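DNA sulfur modification protein DndE (Escherichia coli, PDB 4LRV) takes part in DNA phosphorothioation, the sulfur modification of the DNA backbone, and probably contributes to DNA binding as an assembly of identical subunits. Local coordinates at residues Q72-E75 against L76-M80; L34-F37 against R38-S42; L61-I64 against T65-E69; M7-S10 against R11-D15; G25-P28 against N29-A32. One frame throughout, in Å; residues are numbered along the deposited sequence.

Contact 1: Q72-E75 against L76-M80; sequences QATE and LVLKM
Leu76 reaches back one turn to Gln72, and the whole contact is a run of the i to i+4 bonds that define an alpha-helix, here helix 71-81. Leu76 N donates to Gln72 O at 2.9 Å. Ala73 O is a second, weak acceptor for the same N-H, which is therefore shared between two carbonyls. Val77 comes next, with its N bound to Ala73 O at 2.9 Å. Its CG1 is anti to the backbone N (chi1 172°), and this turns CG2 back along the helix to lie 3.3 Å from Ala73 O. The branched end of Leu76 packs on Val77 of a second subunit, and Ala73 and Val77 meet Phe37 and Ala73 of that same chain. Leu78 N gives an almost straight bond to Thr74 O, 174° at the hydrogen. The two side chains run next to each other in the same direction, against Phe36 of helix 28-40, with Thr74 CG2 lying 4.1 Å from Leu78 CD1. Thr74 is buried, and its OG1 is hydrogen-bonded to Thr70 O, just before the helix. Lys79 closes the series. The backbone bond here is less regular, for Lys79 N sits 3.1 Å from Glu75 O and 39° above the carbonyl plane. Beside it, Lys79 CB rests 3.4 Å from Glu75 O.

Contact 2: L34-F37 against R38-S42; sequences LAFF and RSVES
Arg38 folds back over the preceding turn of helix 28-40, onto Leu34 and Ala35. Its CB rests 3.5 Å from Leu34 O, the carbonyl that also takes Arg38 N. CG comes next and lies 3.7 Å from Ala35 O. The chain then bends at chi3 (60°), and the guanidinium is brought under Leu34 O, which stands over one of its faces. NH2 ends near the leucine, 4.5 Å from Leu34 CB. NH1 points its bond elsewhere, to Gly101 O of helix 87-103. On another side of the helix Val40 meets Phe36 through a CH-pi contact. Val40 CG2 stands over the ring face, 4.2 Å from the Phe36 ring centroid and 22° off the normal, nearest to CZ. Phe36 CG is anti to the backbone N (chi1 -176°), which carries the ring forward along the helix to that methyl. The helix ends here. Glu41 is the first residue to leave helical angles, although its N still donates to Phe37 O. Ser42 then grips Ser39 O twice, through its N and through OG at 2.6 Å. Ser39 OG is itself bonded to Asp100. The end of helix 28-40 lies between two others: Ala35 and Ser39 pack on helix 87-103, while Phe37 and Val40 pack on helix 71-81.

Contact 3: L61-I64 against T65-E69; sequences LDKI and TWLGE
Asp62 O accepts Trp66 N at 3.0 Å, and the bonds Leu67 N to Lys63 O and Gly68 N to Ile64 O continue the single short helix 63-67 that strand 61-62 runs into. Leu61 lies across one face of the Trp66 indole. Trp66 CG is anti to its carbonyl carbon (chi1 -77°), which turns the indole back toward Leu61. The leucine CB comes 3.4 Å from Trp66 NE1, on the same face but out toward the rim. Its CD1 stands over the six-membered ring, 3.8 Å from that centroid and 20° off the normal. The other N-H of the tryptophan, NE1, donates to Met7 O in the neighbouring strand. With an alanine in place of the tryptophan, Met7 O would probably lose this donor and Leu61 the flat surface it lies on. Asp62 is the N-cap residue, but its carboxylate makes no capping bond. OD1 forms a salt bridge to Arg38 of a fourth subunit instead. A water links the turn: it accepts from Asp62 N at 2.9 Å and is bonded to Thr65 OG1 at 2.7 Å. Lys63 and Leu67 meet one turn apart, Lys63 CG lying 3.7 Å from Leu67 CD1. Beyond CG the lysine bends, and NZ is held by Leu3 O and Pro4 O. Gly68 has positive phi (61°), and there the chain breaks from the helix. The arrangement is a strand-to-helix junction. It joins a two-stranded antiparallel sheet, 6-7 with 61-62, directly to a helix of barely more than one turn, and the tryptophan fastens the two.

Contact 4: M7-S10 against R11-D15; sequences MALS and RQTED
Ser10 OG is placed between its own backbone N and carbonyl carbon (chi1 62°), and this torsion swings it over the open first turn of helix 11-23 to Thr13 N. The result is an N-cap. Thr13 N donates to Ser10 OG at 3.2 Å, nearly straight at 162°. Ser10 O takes Glu14 N at 3.0 Å and so starts the regular helical bonding. Thr13 OG1 is turned beside its backbone N (chi1 -67°), facing back to the cap. In a capping box it would accept directly from Ser10 N, but here a water stands between. The water accepts from Ser10 N at 3.2 Å and is bonded to Thr13 OG1 at 2.7 Å. Ser10 OG has a further partner in Lys53 NZ, which also binds Gln12 OE1, while Arg11 N in this first turn is taken by Asp56 and the Glu14 carboxylate accepts from Thr58 N and Leu59 N. The cap thus ties the loop around residues 53 to 59 to the helix start. Strand 6-7 followed by helices 11-23 and 28-40 is consistent with the ribbon-helix-helix order of the Met repressor clan. Leu9, just before the cap, packs on Trp94 and Trp66. It also crosses Thr13, with Leu9 CD1 3.7 Å from Thr13 CG2.

Contact 5: G25-P28 against N29-A32; sequences GITP and NIAA
Thr27 O accepts Ala31 N at 3.0 Å and, weakly, Ile30 N, and Pro28 O takes Ala32 N, so residues 25-28 lead from loop into the first turn of helix 28-40. Thr27 is the N-cap residue of this helix. Pro28 follows in the first helical position, where its lack of an N-H costs no bond. The side chains of Thr27 and Asn29 lie next to each other and point the same way. Thr27 OG1 donates to Asn29 OD1 at 3.0 Å, and the C=O...donor angle of 172° places the hydroxyl almost directly in line with the amide carbonyl. Asn29 CG stands between its backbone N and carbonyl carbon (chi1 69°), which folds the amide back toward the cap. The other end of that amide, ND2, donates to Thr65 O. Both ends are therefore held, and the amide is fixed in its rotation. A valine in place of the threonine would probably leave Asn29 OD1 without this donor and the Asn29 amide less firmly set. Ile30 crosses Thr27, with CD1 3.4 Å from Thr27 OG1. Ile26, in the loop before the helix, packs on Thr65 of a fifth subunit and, through CG2, on the helix of its own chain. Ala31 also packs on Leu17 and Leu20 of helix 11-23. The same Ile26 CG2 lies 3.8 Å from Ile30 CG2 and 3.8 Å from Ala31 CB.

Contacts 1, 2 and 4 are largely buried, while contacts 3 and 5 are only partly so. Contacts 2 and 5 hold the two ends of helix 28-40. Contact 5 is its polar start, with a hydroxyl-amide bond, and contact 2 its aromatic end. Contact 1 lies against contact 2 through apolar packing, and both face the second subunit. Contacts 3 and 4 touch through the strand pair and a tryptophan N-H, and both face the fourth subunit. In both, a water links the residue before the helix to a threonine of the first turn. Contact 3 also meets contact 5 through Asn29. Contacts 1 and 4 lie on opposite sides of the chain's centre, about 20 Å apart between centres.

Contact 1: Q72-E75 against L76-M80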
loop_
_atom_site.group_PDB
_atom_site.type_symbol
_atom_site.label_atom_id
_atom_site.label_comp_id
_atom_site.label_asym_id
_atom_site.label_seq_id
_atom_site.Cartn_x
_atom_site.Cartn_y
_atom_site.Cartn_z
ATOM N N GLN A 72 -4.357 -4.854 18.827
ATOM C CA GLN A 72 -5.075 -4.407 20.013
ATOM C C GLN A 72 -6.537 -4.787 19.897
ATOM O O GLN A 72 -7.105 -5.389 20.808
ATOM C CB GLN A 72 -4.959 -2.881 20.192
ATOM C CG GLN A 72 -3.574 -2.362 20.588
ATOM C CD GLN A 72 -2.632 -2.101 19.403
ATOM O OE1 GLN A 72 -2.712 -2.761 18.349
ATOM N NE2 GLN A 72 -1.720 -1.131 19.583
ATOM N N ALA A 73 -7.136 -4.428 18.768
ATOM C CA ALA A 73 -8.523 -4.756 18.499
ATOM C C ALA A 73 -8.768 -6.253 18.659
ATOM O O ALA A 73 -9.659 -6.660 19.401
ATOM C CB ALA A 73 -8.910 -4.304 17.098
ATOM N N THR A 74 -7.973 -7.065 17.960
ATOM C CA THR A 74 -8.078 -8.514 18.053
ATOM C C THR A 74 -8.020 -8.976 19.512
ATOM O O THR A 74 -8.939 -9.652 19.982
ATOM C CB THR A 74 -6.978 -9.243 17.225
ATOM O OG1 THR A 74 -7.033 -8.814 15.861
ATOM C CG2 THR A 74 -7.177 -10.753 17.287
ATOM N N GLU A 75 -6.955 -8.601 20.219
ATOM C CA GLU A 75 -6.798 -9.012 21.615
ATOM C C GLU A 75 -7.955 -8.555 22.504
ATOM O O GLU A 75 -8.263 -9.216 23.489
ATOM C CB GLU A 75 -5.447 -8.565 22.203
ATOM C CG GLU A 75 -4.226 -9.116 21.458
ATOM C CD GLU A 75 -3.058 -9.468 22.381
ATOM O OE1 GLU A 75 -2.136 -8.633 22.545
ATOM O OE2 GLU A 75 -3.059 -10.587 22.947
ATOM N N LEU A 76 -8.608 -7.448 22.153
ATOM C CA LEU A 76 -9.721 -6.934 22.963
ATOM C C LEU A 76 -10.989 -7.730 22.684
ATOM O O LEU A 76 -11.755 -8.053 23.590
ATOM C CB LEU A 76 -9.944 -5.437 22.720
ATOM C CG LEU A 76 -10.794 -4.585 23.687
ATOM C CD1 LEU A 76 -12.179 -4.353 23.171
ATOM C CD2 LEU A 76 -10.829 -5.105 25.116
ATOM N N VAL A 77 -11.199 -8.065 21.421
ATOM C CA VAL A 77 -12.301 -8.938 21.056
ATOM C C VAL A 77 -12.166 -10.307 21.740
ATOM O O VAL A 77 -13.111 -10.797 22.358
ATOM C CB VAL A 77 -12.400 -9.098 19.538
ATOM C CG1 VAL A 77 -13.427 -10.165 19.191
ATOM C CG2 VAL A 77 -12.770 -7.773 18.905
ATOM N N LEU A 78 -10.982 -10.903 21.648
ATOM C CA LEU A 78 -10.732 -12.201 22.274
ATOM C C LEU A 78 -10.936 -12.168 23.792
ATOM O O LEU A 78 -11.434 -13.126 24.390
ATOM C CB LEU A 78 -9.325 -12.711 21.931
ATOM C CG LEU A 78 -9.212 -13.391 20.574
ATOM C CD1 LEU A 78 -7.747 -13.600 20.212
ATOM C CD2 LEU A 78 -9.981 -14.721 20.553
ATOM N N LYS A 79 -10.547 -11.067 24.417
ATOM C CA LYS A 79 -10.676 -10.969 25.855
ATOM C C LYS A 79 -12.158 -10.927 26.230
ATOM O O LYS A 79 -12.583 -11.607 27.165
ATOM C CB LYS A 79 -9.931 -9.739 26.365
ATOM C CG LYS A 79 -9.930 -9.570 27.864
ATOM C CD LYS A 79 -9.313 -8.236 28.224
ATOM C CE LYS A 79 -8.671 -8.267 29.600
ATOM N NZ LYS A 79 -7.572 -9.287 29.666
HETATM N N MSE A 80 -12.943 -10.156 25.484
HETATM C CA MSE A 80 -14.374 -10.013 25.766
HETATM C C MSE A 80 -15.189 -11.262 25.422
HETATM O O MSE A 80 -16.140 -11.594 26.132
HETATM C CB MSE A 80 -14.959 -8.792 25.053
HETATM C CG MSE A 80 -14.378 -7.484 25.522
HETATM SE SE MSE A 80 -15.278 -5.916 24.772
HETATM C CE MSE A 80 -17.074 -6.248 25.449
#

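Contact 2: L34-F37 against R38-S42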
loop_
_atom_site.group_PDB
_atom_site.type_symbol
_atom_site.label_atom_id
_atom_site.label_comp_id
_atom_site.label_asym_id
_atom_site.label_seq_id
_atom_site.Cartn_x
_atom_site.Cartn_y
_atom_site.Cartn_z
ATOM N N LEU A 34 -8.993 -10.654 8.203
ATOM C CA LEU A 34 -10.330 -10.592 7.617
ATOM C C LEU A 34 -11.213 -11.792 7.980
ATOM O O LEU A 34 -12.391 -11.631 8.275
ATOM C CB LEU A 34 -10.234 -10.464 6.099
ATOM C CG LEU A 34 -9.387 -9.311 5.570
ATOM C CD1 LEU A 34 -9.222 -9.453 4.071
ATOM C CD2 LEU A 34 -9.986 -7.934 5.952
ATOM N N ALA A 35 -10.643 -12.988 7.951
ATOM C CA ALA A 35 -11.374 -14.187 8.336
ATOM C C ALA A 35 -11.800 -14.105 9.808
ATOM O O ALA A 35 -12.973 -14.278 10.121
ATOM C CB ALA A 35 -10.533 -15.405 8.080
ATOM N N PHE A 36 -10.857 -13.807 10.703
ATOM C CA PHE A 36 -11.171 -13.624 12.120
ATOM C C PHE A 36 -12.382 -12.713 12.334
ATOM O O PHE A 36 -13.321 -13.084 13.041
ATOM C CB PHE A 36 -9.961 -13.089 12.905
ATOM C CG PHE A 36 -10.202 -12.972 14.390
ATOM C CD1 PHE A 36 -10.178 -14.094 15.202
ATOM C CD2 PHE A 36 -10.461 -11.734 14.974
ATOM C CE1 PHE A 36 -10.410 -13.994 16.568
ATOM C CE2 PHE A 36 -10.694 -11.622 16.351
ATOM C CZ PHE A 36 -10.670 -12.760 17.143
ATOM N N PHE A 37 -12.359 -11.526 11.727
ATOM C CA PHE A 37 -13.437 -10.555 11.957
ATOM C C PHE A 37 -14.764 -10.896 11.279
ATOM O O PHE A 37 -15.815 -10.505 11.775
ATOM C CB PHE A 37 -13.003 -9.120 11.649
ATOM C CG PHE A 37 -12.031 -8.562 12.647
ATOM C CD1 PHE A 37 -12.376 -8.468 13.990
ATOM C CD2 PHE A 37 -10.767 -8.153 12.250
ATOM C CE1 PHE A 37 -11.481 -7.981 14.925
ATOM C CE2 PHE A 37 -9.859 -7.656 13.174
ATOM C CZ PHE A 37 -10.218 -7.566 14.520
ATOM N N ARG A 38 -14.739 -11.629 10.170
ATOM C CA ARG A 38 -16.002 -11.992 9.560
ATOM C C ARG A 38 -16.615 -13.146 10.352
ATOM O O ARG A 38 -17.825 -13.306 10.422
ATOM C CB ARG A 38 -15.867 -12.269 8.047
ATOM C CG ARG A 38 -15.667 -13.717 7.630
ATOM C CD ARG A 38 -16.017 -13.911 6.150
ATOM N NE ARG A 38 -15.195 -13.086 5.262
ATOM C CZ ARG A 38 -14.097 -13.507 4.626
ATOM N NH1 ARG A 38 -13.661 -14.756 4.772
ATOM N NH2 ARG A 38 -13.421 -12.670 3.841
ATOM N N SER A 39 -15.759 -13.922 10.989
ATOM C CA SER A 39 -16.207 -14.991 11.851
ATOM C C SER A 39 -16.807 -14.432 13.144
ATOM O O SER A 39 -17.901 -14.804 13.574
ATOM C CB SER A 39 -15.030 -15.888 12.166
ATOM O OG SER A 39 -15.445 -16.975 12.940
ATOM N N VAL A 40 -16.078 -13.515 13.751
ATOM C CA VAL A 40 -16.418 -12.979 15.058
ATOM C C VAL A 40 -17.675 -12.078 15.063
ATOM O O VAL A 40 -18.335 -11.949 16.092
ATOM C CB VAL A 40 -15.159 -12.325 15.655
ATOM C CG1 VAL A 40 -15.385 -10.912 16.135
ATOM C CG2 VAL A 40 -14.522 -13.245 16.688
ATOM N N GLU A 41 -18.020 -11.481 13.920
ATOM C CA GLU A 41 -19.288 -10.748 13.802
ATOM C C GLU A 41 -20.484 -11.634 13.421
ATOM O O GLU A 41 -21.549 -11.127 13.108
ATOM C CB GLU A 41 -19.165 -9.554 12.844
ATOM C CG GLU A 41 -19.109 -9.902 11.345
ATOM C CD GLU A 41 -18.853 -8.670 10.466
ATOM O OE1 GLU A 41 -19.067 -7.533 10.941
ATOM O OE2 GLU A 41 -18.420 -8.828 9.303
ATOM N N SER A 42 -20.306 -12.950 13.470
ATOM C CA SER A 42 -21.389 -13.896 13.211
ATOM C C SER A 42 -21.712 -14.729 14.456
ATOM O O SER A 42 -21.474 -14.297 15.578
ATOM C CB SER A 42 -21.052 -14.800 12.017
ATOM O OG SER A 42 -19.957 -15.664 12.308
#

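Contact 3: L61-I64 against T65-E69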
loop_
_atom_site.group_PDB
_atom_site.type_symbol
_atom_site.label_atom_id
_atom_site.label_comp_id
_atom_site.label_asym_id
_atom_site.label_seq_id
_atom_site.Cartn_x
_atom_site.Cartn_y
_atom_site.Cartn_z
ATOM N N LEU A 61 4.378 -17.841 13.174
ATOM C CA LEU A 61 4.679 -16.430 12.925
ATOM C C LEU A 61 4.433 -15.579 14.149
ATOM O O LEU A 61 3.596 -15.910 14.976
ATOM C CB LEU A 61 3.844 -15.890 11.765
ATOM C CG LEU A 61 3.877 -16.710 10.481
ATOM C CD1 LEU A 61 2.826 -16.203 9.531
ATOM C CD2 LEU A 61 5.269 -16.709 9.837
ATOM N N ASP A 62 5.165 -14.480 14.258
ATOM C CA ASP A 62 4.923 -13.485 15.298
ATOM C C ASP A 62 3.496 -12.970 15.284
ATOM O O ASP A 62 2.896 -12.774 14.221
ATOM C CB ASP A 62 5.861 -12.289 15.129
ATOM C CG ASP A 62 7.314 -12.679 15.158
ATOM O OD1 ASP A 62 7.671 -13.648 15.857
ATOM O OD2 ASP A 62 8.108 -12.000 14.473
ATOM N N LYS A 63 2.960 -12.735 16.471
ATOM C CA LYS A 63 1.651 -12.114 16.622
ATOM C C LYS A 63 1.488 -10.853 15.778
ATOM O O LYS A 63 0.422 -10.618 15.215
ATOM C CB LYS A 63 1.381 -11.796 18.090
ATOM C CG LYS A 63 -0.056 -11.351 18.359
ATOM C CD LYS A 63 -0.397 -11.423 19.841
ATOM C CE LYS A 63 0.470 -10.482 20.675
ATOM N NZ LYS A 63 0.629 -11.010 22.047
ATOM N N ILE A 64 2.549 -10.059 15.677
ATOM C CA ILE A 64 2.480 -8.790 14.964
ATOM C C ILE A 64 2.369 -9.034 13.471
ATOM O O ILE A 64 1.665 -8.314 12.761
ATOM C CB ILE A 64 3.685 -7.891 15.253
ATOM C CG1 ILE A 64 4.069 -7.974 16.727
ATOM C CG2 ILE A 64 3.359 -6.443 14.860
ATOM C CD1 ILE A 64 5.059 -6.901 17.171
ATOM N N THR A 65 3.063 -10.063 13.007
ATOM C CA THR A 65 2.961 -10.497 11.630
ATOM C C THR A 65 1.525 -10.898 11.302
ATOM O O THR A 65 0.979 -10.464 10.289
ATOM C CB THR A 65 3.894 -11.685 11.336
ATOM O OG1 THR A 65 5.208 -11.397 11.822
ATOM C CG2 THR A 65 3.961 -11.938 9.855
ATOM N N TRP A 66 0.928 -11.730 12.154
ATOM C CA TRP A 66 -0.439 -12.175 11.932
ATOM C C TRP A 66 -1.423 -11.018 12.020
ATOM O O TRP A 66 -2.263 -10.846 11.128
ATOM C CB TRP A 66 -0.864 -13.237 12.945
ATOM C CG TRP A 66 -0.338 -14.632 12.714
ATOM C CD1 TRP A 66 0.492 -15.328 13.538
ATOM C CD2 TRP A 66 -0.639 -15.506 11.617
ATOM N NE1 TRP A 66 0.742 -16.568 13.021
ATOM C CE2 TRP A 66 0.060 -16.709 11.843
ATOM C CE3 TRP A 66 -1.425 -15.388 10.460
ATOM C CZ2 TRP A 66 -0.003 -17.793 10.961
ATOM C CZ3 TRP A 66 -1.488 -16.469 9.585
ATOM C CH2 TRP A 66 -0.774 -17.653 9.841
ATOM N N LEU A 67 -1.318 -10.226 13.085
ATOM C CA LEU A 67 -2.373 -9.271 13.408
ATOM C C LEU A 67 -2.157 -7.873 12.875
ATOM O O LEU A 67 -3.121 -7.222 12.486
ATOM C CB LEU A 67 -2.684 -9.251 14.920
ATOM C CG LEU A 67 -2.964 -10.636 15.536
ATOM C CD1 LEU A 67 -3.365 -10.519 16.999
ATOM C CD2 LEU A 67 -4.024 -11.413 14.730
ATOM N N GLY A 68 -0.906 -7.414 12.857
ATOM C CA GLY A 68 -0.581 -6.056 12.396
ATOM C C GLY A 68 -1.254 -4.990 13.238
ATOM O O GLY A 68 -1.347 -5.142 14.454
ATOM N N GLU A 69 -1.737 -3.928 12.586
ATOM C CA GLU A 69 -2.463 -2.840 13.260
ATOM C C GLU A 69 -3.754 -3.322 13.935
ATOM O O GLU A 69 -4.344 -2.602 14.753
ATOM C CB GLU A 69 -2.839 -1.723 12.274
ATOM C CG GLU A 69 -1.831 -1.438 11.171
ATOM C CD GLU A 69 -0.813 -0.382 11.555
ATOM O OE1 GLU A 69 -0.571 0.536 10.729
ATOM O OE2 GLU A 69 -0.265 -0.467 12.683
HETATM O O HOH W 1 6.863 -13.490 12.186
#

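Contact 4: M7-S10 against R11-D15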
loop_
_atom_site.group_PDB
_atom_site.type_symbol
_atom_site.label_atom_id
_atom_site.label_comp_id
_atom_site.label_asym_id
_atom_site.label_seq_id
_atom_site.Cartn_x
_atom_site.Cartn_y
_atom_site.Cartn_z
HETATM N N MSE A 7 2.347 -17.634 17.143
HETATM C CA MSE A 7 1.394 -18.732 17.049
HETATM C C MSE A 7 1.311 -19.288 15.653
HETATM O O MSE A 7 1.794 -18.670 14.704
HETATM C CB MSE A 7 -0.002 -18.283 17.490
HETATM C CG MSE A 7 -0.550 -17.120 16.724
HETATM SE SE MSE A 7 -0.661 -15.503 17.812
HETATM C CE MSE A 7 1.160 -14.949 17.694
ATOM N N ALA A 8 0.684 -20.456 15.546
ATOM C CA ALA A 8 0.454 -21.121 14.272
ATOM C C ALA A 8 -1.041 -21.382 14.051
ATOM O O ALA A 8 -1.805 -21.480 15.007
ATOM C CB ALA A 8 1.238 -22.430 14.211
ATOM N N LEU A 9 -1.446 -21.474 12.786
ATOM C CA LEU A 9 -2.783 -21.933 12.429
ATOM C C LEU A 9 -2.762 -23.440 12.160
ATOM O O LEU A 9 -1.733 -24.089 12.308
ATOM C CB LEU A 9 -3.291 -21.173 11.199
ATOM C CG LEU A 9 -3.607 -19.711 11.502
ATOM C CD1 LEU A 9 -3.939 -18.940 10.248
ATOM C CD2 LEU A 9 -4.752 -19.615 12.496
ATOM N N SER A 10 -3.896 -24.008 11.774
ATOM C CA SER A 10 -3.896 -25.416 11.395
ATOM C C SER A 10 -3.455 -25.539 9.949
ATOM O O SER A 10 -3.409 -24.543 9.209
ATOM C CB SER A 10 -5.259 -26.065 11.614
ATOM O OG SER A 10 -6.261 -25.457 10.823
ATOM N N ARG A 11 -3.111 -26.759 9.557
ATOM C CA ARG A 11 -2.749 -27.039 8.187
ATOM C C ARG A 11 -3.958 -26.764 7.296
ATOM O O ARG A 11 -3.850 -26.040 6.293
ATOM C CB ARG A 11 -2.269 -28.488 8.053
ATOM C CG ARG A 11 -1.988 -28.938 6.629
ATOM C CD ARG A 11 -0.718 -28.322 6.078
ATOM N NE ARG A 11 -0.450 -28.820 4.737
ATOM C CZ ARG A 11 -0.497 -28.091 3.625
ATOM N NH1 ARG A 11 -0.784 -26.788 3.677
ATOM N NH2 ARG A 11 -0.241 -28.671 2.449
ATOM N N GLN A 12 -5.108 -27.306 7.690
ATOM C CA GLN A 12 -6.357 -27.105 6.963
ATOM C C GLN A 12 -6.538 -25.621 6.634
ATOM O O GLN A 12 -6.755 -25.263 5.467
ATOM C CB GLN A 12 -7.542 -27.641 7.777
ATOM C CG GLN A 12 -8.908 -27.468 7.114
ATOM C CD GLN A 12 -10.058 -28.028 7.960
ATOM O OE1 GLN A 12 -10.582 -27.353 8.847
ATOM N NE2 GLN A 12 -10.455 -29.270 7.677
ATOM N N THR A 13 -6.423 -24.767 7.655
ATOM C CA THR A 13 -6.581 -23.318 7.490
ATOM C C THR A 13 -5.527 -22.670 6.586
ATOM O O THR A 13 -5.877 -21.882 5.714
ATOM C CB THR A 13 -6.578 -22.600 8.849
ATOM O OG1 THR A 13 -7.750 -22.977 9.575
ATOM C CG2 THR A 13 -6.549 -21.062 8.676
ATOM N N GLU A 14 -4.250 -22.988 6.809
ATOM C CA GLU A 14 -3.165 -22.408 6.019
ATOM C C GLU A 14 -3.416 -22.635 4.537
ATOM O O GLU A 14 -3.285 -21.715 3.727
ATOM C CB GLU A 14 -1.803 -22.987 6.410
ATOM C CG GLU A 14 -1.000 -22.100 7.359
ATOM C CD GLU A 14 0.468 -22.535 7.505
ATOM O OE1 GLU A 14 0.837 -23.617 6.982
ATOM O OE2 GLU A 14 1.255 -21.777 8.137
ATOM N N ASP A 15 -3.796 -23.866 4.205
ATOM C CA ASP A 15 -4.071 -24.257 2.836
ATOM C C ASP A 15 -5.187 -23.434 2.189
ATOM O O ASP A 15 -5.089 -23.065 1.022
ATOM C CB ASP A 15 -4.386 -25.754 2.779
ATOM C CG ASP A 15 -4.495 -26.260 1.371
ATOM O OD1 ASP A 15 -3.859 -25.672 0.457
ATOM O OD2 ASP A 15 -5.227 -27.252 1.176
HETATM O O HOH W 2 -6.943 -22.962 12.111
#

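Contact 5: G25-P28 against N29-A32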
loop_
_atom_site.group_PDB
_atom_site.type_symbol
_atom_site.label_atom_id
_atom_site.label_comp_id
_atom_site.label_asym_id
_atom_site.label_seq_id
_atom_site.Cartn_x
_atom_site.Cartn_y
_atom_site.Cartn_z
ATOM N N GLY A 25 -5.352 -10.975 -4.497
ATOM C CA GLY A 25 -3.964 -10.689 -4.163
ATOM C C GLY A 25 -3.657 -10.939 -2.691
ATOM O O GLY A 25 -2.502 -10.887 -2.270
ATOM N N ILE A 26 -4.703 -11.215 -1.919
ATOM C CA ILE A 26 -4.649 -11.109 -0.460
ATOM C C ILE A 26 -3.680 -12.102 0.172
ATOM O O ILE A 26 -3.818 -13.313 0.013
ATOM C CB ILE A 26 -6.043 -11.275 0.161
ATOM C CG1 ILE A 26 -7.038 -10.323 -0.519
ATOM C CG2 ILE A 26 -5.974 -11.057 1.669
ATOM C CD1 ILE A 26 -8.510 -10.714 -0.373
ATOM N N THR A 27 -2.693 -11.557 0.873
ATOM C CA THR A 27 -1.651 -12.333 1.537
ATOM C C THR A 27 -2.217 -13.059 2.750
ATOM O O THR A 27 -3.104 -12.536 3.423
ATOM C CB THR A 27 -0.547 -11.420 2.019
ATOM O OG1 THR A 27 -1.117 -10.440 2.889
ATOM C CG2 THR A 27 0.095 -10.721 0.850
ATOM N N PRO A 28 -1.686 -14.252 3.054
ATOM C CA PRO A 28 -2.255 -15.102 4.114
ATOM C C PRO A 28 -2.468 -14.378 5.448
ATOM O O PRO A 28 -3.517 -14.535 6.071
ATOM C CB PRO A 28 -1.224 -16.221 4.266
ATOM C CG PRO A 28 -0.467 -16.237 2.979
ATOM C CD PRO A 28 -0.432 -14.809 2.508
ATOM N N ASN A 29 -1.513 -13.568 5.880
ATOM C CA ASN A 29 -1.676 -12.883 7.160
ATOM C C ASN A 29 -2.803 -11.832 7.187
ATOM O O ASN A 29 -3.470 -11.665 8.210
ATOM C CB ASN A 29 -0.343 -12.319 7.680
ATOM C CG ASN A 29 0.180 -11.161 6.852
ATOM O OD1 ASN A 29 -0.111 -11.039 5.660
ATOM N ND2 ASN A 29 0.971 -10.299 7.489
ATOM N N ILE A 30 -3.006 -11.137 6.068
ATOM C CA ILE A 30 -4.097 -10.172 5.959
ATOM C C ILE A 30 -5.437 -10.896 5.880
ATOM O O ILE A 30 -6.437 -10.409 6.391
ATOM C CB ILE A 30 -3.936 -9.230 4.732
ATOM C CG1 ILE A 30 -2.829 -8.195 4.986
ATOM C CG2 ILE A 30 -5.254 -8.521 4.424
ATOM C CD1 ILE A 30 -2.400 -7.406 3.743
ATOM N N ALA A 31 -5.448 -12.054 5.221
ATOM C CA ALA A 31 -6.664 -12.838 5.087
ATOM C C ALA A 31 -7.071 -13.420 6.435
ATOM O O ALA A 31 -8.259 -13.583 6.715
ATOM C CB ALA A 31 -6.462 -13.938 4.086
ATOM N N ALA A 32 -6.081 -13.732 7.266
ATOM C CA ALA A 32 -6.341 -14.216 8.600
ATOM C C ALA A 32 -7.060 -13.139 9.434
ATOM O O ALA A 32 -7.985 -13.446 10.192
ATOM C CB ALA A 32 -5.050 -14.665 9.253
#